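Local coordinates for protein starch synthase I (Hordeum vulgare, PDB 4HLN) that belongs to the starch synthase family of glycosyltransferases, proteins of the GT-B fold built from two Rossmann-like domains, at residues A[243-251]-A[283-291]; A[293-302]-A[351-362]. All coordinates share one frame; numbering follows the deposited sequence.

Contact 1: A[243-251]-A[283-291]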
loop_
_atom_site.group_PDB
_atom_site.type_symbol
_atom_site.label_atom_id
_atom_site.label_comp_id
_atom_site.label_asym_id
_atom_site.label_seq_id
_atom_site.Cartn_x
_atom_site.Cartn_y
_atom_site.Cartn_z
ATOM N N CYS A 243 -7.893 8.928 17.968
ATOM C CA CYS A 243 -8.873 9.485 17.056
ATOM C C CYS A 243 -9.475 10.787 17.569
ATOM O O CYS A 243 -9.575 11.751 16.823
ATOM C CB CYS A 243 -9.952 8.450 16.741
ATOM S SG CYS A 243 -9.411 7.165 15.561
ATOM N N TYR A 244 -9.859 10.824 18.842
ATOM C CA TYR A 244 -10.318 12.069 19.448
ATOM C C TYR A 244 -9.261 13.183 19.333
ATOM O O TYR A 244 -9.570 14.326 18.983
ATOM C CB TYR A 244 -10.691 11.854 20.920
ATOM C CG TYR A 244 -12.092 11.333 21.131
ATOM C CD1 TYR A 244 -13.184 12.201 21.119
ATOM C CD2 TYR A 244 -12.330 9.968 21.354
ATOM C CE1 TYR A 244 -14.467 11.742 21.314
ATOM C CE2 TYR A 244 -13.617 9.488 21.546
ATOM C CZ TYR A 244 -14.681 10.382 21.521
ATOM O OH TYR A 244 -15.964 9.941 21.703
ATOM N N ALA A 245 -8.018 12.827 19.632
ATOM C CA ALA A 245 -6.914 13.760 19.599
ATOM C C ALA A 245 -6.768 14.345 18.206
ATOM O O ALA A 245 -6.577 15.539 18.033
ATOM C CB ALA A 245 -5.622 13.053 20.012
ATOM N N ALA A 246 -6.858 13.493 17.201
ATOM C CA ALA A 246 -6.603 13.942 15.849
ATOM C C ALA A 246 -7.671 14.938 15.380
ATOM O O ALA A 246 -7.414 15.786 14.517
ATOM C CB ALA A 246 -6.489 12.744 14.898
ATOM N N CYS A 247 -8.864 14.844 15.958
ATOM C CA CYS A 247 -9.938 15.784 15.647
ATOM C C CYS A 247 -9.691 17.154 16.277
ATOM O O CYS A 247 -10.075 18.180 15.732
ATOM C CB CYS A 247 -11.285 15.215 16.080
ATOM S SG CYS A 247 -11.826 13.852 15.027
ATOM N N GLU A 248 -9.013 17.164 17.413
ATOM C CA GLU A 248 -8.675 18.415 18.078
ATOM C C GLU A 248 -7.470 19.156 17.499
ATOM O O GLU A 248 -7.430 20.386 17.503
ATOM C CB GLU A 248 -8.466 18.165 19.568
ATOM C CG GLU A 248 -9.777 17.921 20.276
ATOM C CD GLU A 248 -10.707 19.126 20.152
ATOM O OE1 GLU A 248 -10.292 20.227 20.591
ATOM O OE2 GLU A 248 -11.831 18.979 19.612
ATOM N N ALA A 249 -6.491 18.413 17.004
ATOM C CA ALA A 249 -5.226 19.023 16.620
ATOM C C ALA A 249 -5.386 20.221 15.670
ATOM O O ALA A 249 -4.803 21.288 15.898
ATOM C CB ALA A 249 -4.277 17.975 16.043
ATOM N N PRO A 250 -6.182 20.052 14.606
ATOM C CA PRO A 250 -6.362 21.124 13.609
ATOM C C PRO A 250 -7.089 22.345 14.171
ATOM O O PRO A 250 -7.031 23.433 13.600
ATOM C CB PRO A 250 -7.213 20.456 12.519
ATOM C CG PRO A 250 -7.024 18.993 12.725
ATOM C CD PRO A 250 -6.866 18.810 14.211
ATOM N N LEU A 251 -7.764 22.160 15.296
ATOM C CA LEU A 251 -8.492 23.244 15.925
ATOM C C LEU A 251 -7.692 23.970 17.004
ATOM O O LEU A 251 -8.013 25.106 17.331
ATOM C CB LEU A 251 -9.773 22.723 16.548
ATOM C CG LEU A 251 -10.732 21.961 15.636
ATOM C CD1 LEU A 251 -11.854 21.274 16.438
ATOM C CD2 LEU A 251 -11.307 22.872 14.591
ATOM N N LYS A 283 -19.876 14.097 16.339
ATOM C CA LYS A 283 -19.550 15.052 17.374
ATOM C C LYS A 283 -19.377 16.492 16.856
ATOM O O LYS A 283 -19.677 17.435 17.576
ATOM C CB LYS A 283 -18.321 14.549 18.149
ATOM C CG LYS A 283 -17.459 15.620 18.809
ATOM C CD LYS A 283 -16.446 14.980 19.772
ATOM C CE LYS A 283 -15.551 16.003 20.457
ATOM N NZ LYS A 283 -16.344 17.104 21.060
ATOM N N TYR A 284 -18.934 16.669 15.609
ATOM C CA TYR A 284 -18.614 18.016 15.118
ATOM C C TYR A 284 -19.603 18.647 14.131
ATOM O O TYR A 284 -20.105 19.745 14.369
ATOM C CB TYR A 284 -17.203 18.062 14.540
ATOM C CG TYR A 284 -16.125 17.743 15.555
ATOM C CD1 TYR A 284 -15.583 18.740 16.354
ATOM C CD2 TYR A 284 -15.644 16.443 15.715
ATOM C CE1 TYR A 284 -14.595 18.465 17.293
ATOM C CE2 TYR A 284 -14.654 16.157 16.646
ATOM C CZ TYR A 284 -14.129 17.181 17.431
ATOM O OH TYR A 284 -13.143 16.930 18.357
ATOM N N ARG A 285 -19.875 17.972 13.023
ATOM C CA ARG A 285 -20.717 18.574 11.988
ATOM C C ARG A 285 -22.133 18.926 12.443
ATOM O O ARG A 285 -22.701 19.916 12.003
ATOM C CB ARG A 285 -20.769 17.691 10.741
ATOM C CG ARG A 285 -19.439 17.522 10.095
ATOM C CD ARG A 285 -19.575 17.345 8.614
ATOM N NE ARG A 285 -18.323 16.830 8.079
ATOM C CZ ARG A 285 -18.088 15.542 7.859
ATOM N NH1 ARG A 285 -19.028 14.630 8.096
ATOM N NH2 ARG A 285 -16.918 15.177 7.377
ATOM N N PRO A 286 -22.723 18.108 13.315
ATOM C CA PRO A 286 -24.085 18.472 13.721
ATOM C C PRO A 286 -24.142 19.810 14.469
ATOM O O PRO A 286 -25.221 20.376 14.630
ATOM C CB PRO A 286 -24.507 17.304 14.632
ATOM C CG PRO A 286 -23.610 16.162 14.215
ATOM C CD PRO A 286 -22.306 16.798 13.849
ATOM N N TYR A 287 -22.997 20.320 14.902
ATOM C CA TYR A 287 -22.967 21.586 15.627
ATOM C C TYR A 287 -22.348 22.750 14.852
ATOM O O TYR A 287 -22.170 23.839 15.392
ATOM C CB TYR A 287 -22.267 21.396 16.967
ATOM C CG TYR A 287 -22.901 20.300 17.780
ATOM C CD1 TYR A 287 -24.023 20.552 18.566
ATOM C CD2 TYR A 287 -22.402 19.005 17.742
ATOM C CE1 TYR A 287 -24.616 19.551 19.299
ATOM C CE2 TYR A 287 -22.988 18.004 18.473
ATOM C CZ TYR A 287 -24.094 18.277 19.250
ATOM O OH TYR A 287 -24.680 17.267 19.976
ATOM N N GLY A 288 -22.022 22.524 13.588
ATOM C CA GLY A 288 -21.444 23.569 12.765
ATOM C C GLY A 288 -19.931 23.563 12.696
ATOM O O GLY A 288 -19.315 24.445 12.095
ATOM N N VAL A 289 -19.324 22.562 13.311
ATOM C CA VAL A 289 -17.887 22.408 13.234
ATOM C C VAL A 289 -17.476 21.378 12.194
ATOM O O VAL A 289 -18.098 20.332 12.071
ATOM C CB VAL A 289 -17.314 22.086 14.593
ATOM C CG1 VAL A 289 -15.800 21.979 14.504
ATOM C CG2 VAL A 289 -17.732 23.186 15.543
ATOM N N TYR A 290 -16.459 21.728 11.410
ATOM C CA TYR A 290 -15.859 20.827 10.427
ATOM C C TYR A 290 -16.753 20.513 9.222
ATOM O O TYR A 290 -16.494 19.552 8.489
ATOM C CB TYR A 290 -15.427 19.514 11.091
ATOM C CG TYR A 290 -14.082 19.531 11.754
ATOM C CD1 TYR A 290 -13.923 19.032 13.040
ATOM C CD2 TYR A 290 -12.953 20.006 11.088
ATOM C CE1 TYR A 290 -12.684 19.022 13.660
ATOM C CE2 TYR A 290 -11.708 19.992 11.692
ATOM C CZ TYR A 290 -11.577 19.504 12.989
ATOM O OH TYR A 290 -10.339 19.480 13.619
ATOM N N ARG A 291 -17.786 21.317 9.001
ATOM C CA ARG A 291 -18.643 21.117 7.824
ATOM C C ARG A 291 -17.933 21.228 6.479
ATOM O O ARG A 291 -18.411 20.704 5.478
ATOM C CB ARG A 291 -19.864 22.038 7.857
ATOM C CG ARG A 291 -20.877 21.524 8.846
ATOM C CD ARG A 291 -22.188 22.244 8.829
ATOM N NE ARG A 291 -23.054 21.608 9.807
ATOM C CZ ARG A 291 -24.371 21.746 9.851
ATOM N NH1 ARG A 291 -24.982 22.522 8.958
ATOM N NH2 ARG A 291 -25.064 21.111 10.797
#
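In the Rossmann-like N-terminal domain of this GT-B protein, helix 235-252 packs against the end of helix 276-284 and its Schellman motif, and two tyrosines, Y284 and Y290, carry the contact to C247, E248 and L251. The contact illustrates how hydroxyls from a helix end and the turn after it can serve a backbone carbonyl and a carboxylate of the neighbouring helix. P250 brings no N-H to helix 235-252, and L251 N turns to E248 O instead of C247 O. Y290 OH donates to C247 O, with that oxygen at the edge of the ring and in its plane; the modelled 2.5 Å between Y290 OH and C247 O is very short, and its exact length is doubtful at this resolution. L251 meets Y290 from the opposite direction, its CD1 lying 3.7 Å from Y290 CE1.

Y284 points its hydroxyl at E248. The glutamate's CB leads away from the partner segment, but a bend at chi2 (-61°) brings the carboxylate back, and E248 OE2 accepts from Y284 OH at 2.7 Å through its anti lone pair. E248 OE2 lies at the ring's edge, in its plane, and ring and carboxylate are nearly coplanar, 21° apart. The two faces of this ring are occupied toward the rim by Y290 CE1 on one side and K283 CG on the other, while C247 CB comes within 3.5 Å of Y284 CE2 from an oblique direction. Y290 also meets F266 of strand 264-269 edge-to-face.

The turn that presents Y290 is shaped by the Schellman bonds, V289 N to Y284 O and G288 N to R285 O. R291 grips R285 O side-on through NE and NH2, with R285 O lying in the guanidinium plane.

Contact 2: A[293-302]-A[351-362]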
loop_
_atom_site.group_PDB
_atom_site.type_symbol
_atom_site.label_atom_id
_atom_site.label_comp_id
_atom_site.label_asym_id
_atom_site.label_seq_id
_atom_site.Cartn_x
_atom_site.Cartn_y
_atom_site.Cartn_z
ATOM N N SER A 293 -14.796 20.101 6.020
ATOM C CA SER A 293 -13.769 19.076 5.982
ATOM C C SER A 293 -14.318 17.767 5.456
ATOM O O SER A 293 -15.497 17.459 5.617
ATOM C CB SER A 293 -13.160 18.867 7.357
ATOM O OG SER A 293 -12.400 20.003 7.719
ATOM N N ARG A 294 -13.445 17.008 4.813
ATOM C CA ARG A 294 -13.796 15.710 4.276
ATOM C C ARG A 294 -12.805 14.697 4.822
ATOM O O ARG A 294 -11.839 15.063 5.497
ATOM C CB ARG A 294 -13.747 15.745 2.750
ATOM C CG ARG A 294 -14.677 16.778 2.107
ATOM C CD ARG A 294 -16.125 16.400 2.349
ATOM N NE ARG A 294 -17.037 17.197 1.549
ATOM C CZ ARG A 294 -17.677 18.275 1.991
ATOM N NH1 ARG A 294 -17.507 18.702 3.238
ATOM N NH2 ARG A 294 -18.488 18.928 1.175
ATOM N N SER A 295 -13.035 13.422 4.538
ATOM C CA SER A 295 -12.091 12.384 4.953
ATOM C C SER A 295 -11.937 11.258 3.942
ATOM O O SER A 295 -12.878 10.884 3.239
ATOM C CB SER A 295 -12.473 11.805 6.313
ATOM O OG SER A 295 -13.759 11.225 6.262
ATOM N N THR A 296 -10.726 10.719 3.889
ATOM C CA THR A 296 -10.412 9.614 3.009
ATOM C C THR A 296 -9.896 8.446 3.821
ATOM O O THR A 296 -8.934 8.564 4.577
ATOM C CB THR A 296 -9.343 10.013 1.992
ATOM O OG1 THR A 296 -9.825 11.122 1.224
ATOM C CG2 THR A 296 -8.983 8.817 1.062
ATOM N N LEU A 297 -10.546 7.311 3.665
ATOM C CA LEU A 297 -10.104 6.121 4.342
ATOM C C LEU A 297 -9.103 5.398 3.441
ATOM O O LEU A 297 -9.394 5.125 2.276
ATOM C CB LEU A 297 -11.306 5.237 4.684
ATOM C CG LEU A 297 -10.958 3.850 5.215
ATOM C CD1 LEU A 297 -10.182 3.946 6.538
ATOM C CD2 LEU A 297 -12.239 3.043 5.361
ATOM N N VAL A 298 -7.914 5.133 3.980
ATOM C CA VAL A 298 -6.904 4.335 3.294
ATOM C C VAL A 298 -6.807 2.963 3.945
ATOM O O VAL A 298 -6.544 2.843 5.149
ATOM C CB VAL A 298 -5.500 4.956 3.360
ATOM C CG1 VAL A 298 -4.519 4.026 2.661
ATOM C CG2 VAL A 298 -5.476 6.349 2.745
ATOM N N ILE A 299 -7.011 1.931 3.135
ATOM C CA ILE A 299 -7.076 0.575 3.631
ATOM C C ILE A 299 -5.925 -0.229 3.063
ATOM O O ILE A 299 -5.928 -0.584 1.877
ATOM C CB ILE A 299 -8.378 -0.106 3.194
ATOM C CG1 ILE A 299 -9.591 0.679 3.672
ATOM C CG2 ILE A 299 -8.446 -1.520 3.718
ATOM C CD1 ILE A 299 -10.897 -0.044 3.413
ATOM N N HIS A 300 -4.942 -0.519 3.907
ATOM C CA HIS A 300 -3.808 -1.325 3.487
ATOM C C HIS A 300 -4.082 -2.825 3.680
ATOM O O HIS A 300 -3.532 -3.657 2.970
ATOM C CB HIS A 300 -2.544 -0.888 4.222
ATOM C CG HIS A 300 -2.192 0.549 4.005
ATOM N ND1 HIS A 300 -2.443 1.526 4.947
ATOM C CD2 HIS A 300 -1.631 1.181 2.946
ATOM C CE1 HIS A 300 -2.042 2.696 4.481
ATOM N NE2 HIS A 300 -1.543 2.513 3.271
ATOM N N ASN A 301 -4.941 -3.166 4.632
ATOM C CA ASN A 301 -5.361 -4.554 4.814
ATOM C C ASN A 301 -6.788 -4.677 5.344
ATOM O O ASN A 301 -7.331 -3.733 5.919
ATOM C CB ASN A 301 -4.425 -5.290 5.768
ATOM C CG ASN A 301 -4.703 -4.954 7.221
ATOM O OD1 ASN A 301 -5.571 -5.556 7.858
ATOM N ND2 ASN A 301 -3.978 -3.966 7.747
ATOM N N LEU A 302 -7.359 -5.864 5.166
ATOM C CA LEU A 302 -8.723 -6.183 5.551
ATOM C C LEU A 302 -8.769 -7.221 6.675
ATOM O O LEU A 302 -9.839 -7.582 7.152
ATOM C CB LEU A 302 -9.482 -6.723 4.343
ATOM C CG LEU A 302 -9.715 -5.738 3.200
ATOM C CD1 LEU A 302 -10.631 -6.331 2.119
ATOM C CD2 LEU A 302 -10.339 -4.492 3.776
ATOM N N ALA A 351 -15.742 3.451 9.559
ATOM C CA ALA A 351 -15.160 4.386 8.606
ATOM C C ALA A 351 -15.677 4.147 7.196
ATOM O O ALA A 351 -15.906 5.092 6.459
ATOM C CB ALA A 351 -13.652 4.281 8.614
ATOM N N VAL A 352 -15.842 2.886 6.810
ATOM C CA VAL A 352 -16.284 2.582 5.455
ATOM C C VAL A 352 -17.651 3.194 5.262
ATOM O O VAL A 352 -18.009 3.686 4.185
ATOM C CB VAL A 352 -16.369 1.072 5.221
ATOM C CG1 VAL A 352 -17.373 0.772 4.136
ATOM C CG2 VAL A 352 -15.008 0.513 4.866
ATOM N N VAL A 353 -18.406 3.184 6.346
ATOM C CA VAL A 353 -19.748 3.701 6.326
ATOM C C VAL A 353 -19.811 5.237 6.296
ATOM O O VAL A 353 -20.738 5.779 5.735
ATOM C CB VAL A 353 -20.551 3.110 7.497
ATOM C CG1 VAL A 353 -21.573 4.095 8.023
ATOM C CG2 VAL A 353 -21.200 1.811 7.064
ATOM N N THR A 354 -18.817 5.924 6.858
ATOM C CA THR A 354 -18.877 7.384 7.036
ATOM C C THR A 354 -17.832 8.217 6.282
ATOM O O THR A 354 -17.952 9.433 6.196
ATOM C CB THR A 354 -18.741 7.762 8.519
ATOM O OG1 THR A 354 -17.527 7.194 9.047
ATOM C CG2 THR A 354 -19.930 7.252 9.301
ATOM N N ALA A 355 -16.793 7.584 5.763
ATOM C CA ALA A 355 -15.742 8.328 5.078
ATOM C C ALA A 355 -16.317 8.917 3.817
ATOM O O ALA A 355 -17.380 8.508 3.374
ATOM C CB ALA A 355 -14.577 7.418 4.738
ATOM N N ASP A 356 -15.607 9.861 3.216
ATOM C CA ASP A 356 -16.108 10.487 2.000
ATOM C C ASP A 356 -15.598 9.794 0.744
ATOM O O ASP A 356 -16.379 9.480 -0.150
ATOM C CB ASP A 356 -15.811 11.984 2.017
ATOM C CG ASP A 356 -16.490 12.683 3.188
ATOM O OD1 ASP A 356 -17.691 12.411 3.420
ATOM O OD2 ASP A 356 -15.823 13.465 3.900
ATOM N N ARG A 357 -14.295 9.543 0.696
ATOM C CA ARG A 357 -13.707 8.711 -0.341
ATOM C C ARG A 357 -12.999 7.522 0.314
ATOM O O ARG A 357 -12.695 7.562 1.499
ATOM C CB ARG A 357 -12.691 9.507 -1.171
ATOM C CG ARG A 357 -13.201 10.784 -1.817
ATOM C CD ARG A 357 -14.188 10.531 -2.912
ATOM N NE ARG A 357 -13.682 9.625 -3.935
ATOM C CZ ARG A 357 -14.254 9.467 -5.126
ATOM N NH1 ARG A 357 -15.341 10.182 -5.438
ATOM N NH2 ARG A 357 -13.736 8.607 -6.004
ATOM N N ILE A 358 -12.726 6.474 -0.460
ATOM C CA ILE A 358 -12.022 5.306 0.053
ATOM C C ILE A 358 -10.952 4.819 -0.903
ATOM O O ILE A 358 -11.233 4.511 -2.062
ATOM C CB ILE A 358 -12.977 4.129 0.294
ATOM C CG1 ILE A 358 -14.047 4.524 1.309
ATOM C CG2 ILE A 358 -12.189 2.878 0.751
ATOM C CD1 ILE A 358 -15.091 3.513 1.515
ATOM N N VAL A 359 -9.726 4.742 -0.407
ATOM C CA VAL A 359 -8.619 4.192 -1.169
ATOM C C VAL A 359 -8.244 2.844 -0.567
ATOM O O VAL A 359 -7.891 2.745 0.607
ATOM C CB VAL A 359 -7.404 5.133 -1.128
ATOM C CG1 VAL A 359 -6.209 4.490 -1.805
ATOM C CG2 VAL A 359 -7.751 6.469 -1.782
ATOM N N THR A 360 -8.315 1.796 -1.368
ATOM C CA THR A 360 -8.240 0.465 -0.793
ATOM C C THR A 360 -7.363 -0.495 -1.579
ATOM O O THR A 360 -7.364 -0.489 -2.805
ATOM C CB THR A 360 -9.648 -0.125 -0.646
ATOM O OG1 THR A 360 -9.561 -1.540 -0.469
ATOM C CG2 THR A 360 -10.468 0.178 -1.885
ATOM N N VAL A 361 -6.609 -1.314 -0.855
ATOM C CA VAL A 361 -5.801 -2.367 -1.465
ATOM C C VAL A 361 -6.626 -3.303 -2.365
ATOM O O VAL A 361 -6.133 -3.822 -3.367
ATOM C CB VAL A 361 -5.145 -3.220 -0.374
ATOM C CG1 VAL A 361 -6.211 -3.710 0.599
ATOM C CG2 VAL A 361 -4.366 -4.381 -0.990
ATOM N N SER A 362 -7.890 -3.490 -2.005
ATOM C CA SER A 362 -8.740 -4.486 -2.627
ATOM C C SER A 362 -9.182 -4.078 -4.025
ATOM O O SER A 362 -9.746 -4.893 -4.763
ATOM C CB SER A 362 -9.963 -4.749 -1.740
ATOM O OG SER A 362 -10.846 -3.637 -1.739
HETATM O O HOH W 1 -15.724 12.914 6.243
#
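L297 turns its side chain from strand 294-299 onto helix 347-354, where A351 and V352 receive it, and onto A355 just beyond the helix end. With CG anti to the backbone N (chi1 171°), its CD2 reaches A351 CB and V352 CG2, each at 3.8 Å, while its CB sits beside A355 CB. I299 points to the same face and crosses I358 at a slant, I299 CD1 lying 4.2 Å from I358 CG2. The face bearing T296 and V359 is met by helix 611-627, which touches T296 and R357; here T296 CG2 and V359 CG2 are 3.9 Å apart.

At the start of the two strands the side chains are polar. D356 OD2 accepts S295 N at 2.9 Å on its anti side, 25° out of the carboxylate plane, and D356 OD1 takes Y631 N, so both oxygens are engaged. R294 crosses this acid at about a right angle. Its aliphatic part does the touching, with R294 CD 3.3 Å from D356 OD2, and its guanidinium is turned to A625 O and D628 O. S295 O takes both D356 N and R357 N.

From there the backbones exchange bonds in alternation: L297 gives its N-H to R357 O and accepts V359 N, I299 gives to V359 O and accepts V361 N, the last three bonds being close to linear at the carbonyl. Two neighbouring parallel strands, the second entered from a helix packed on their shared face, make a beta-alpha-beta arrangement, as in Rossmann-like domains, its connection here enlarged by the small antiparallel sheet of strands 307-309, 327-329 and 343-346.

The two contacts come in series along the chain and lie on the same side of its centre, their own centres about 18 Å apart. Both belong to the N-terminal Rossmann-like domain. Contact 1 lies toward its periphery, where helices 235-252 and 276-284 meet; contact 2 is buried in the mixed sheet, joining adjacent strands 294-299 and 357-360. Helix 276-284 follows strand 264-269 and leads, through a short 3-10 segment and loop, into strand 294-299. A probable hydrogen bond from R285 NH2 to S293 O ties the contacts. The chain thus passes from the outer helix layer at contact 1 into the sheet core at contact 2, joining the two layers of one domain in sequence.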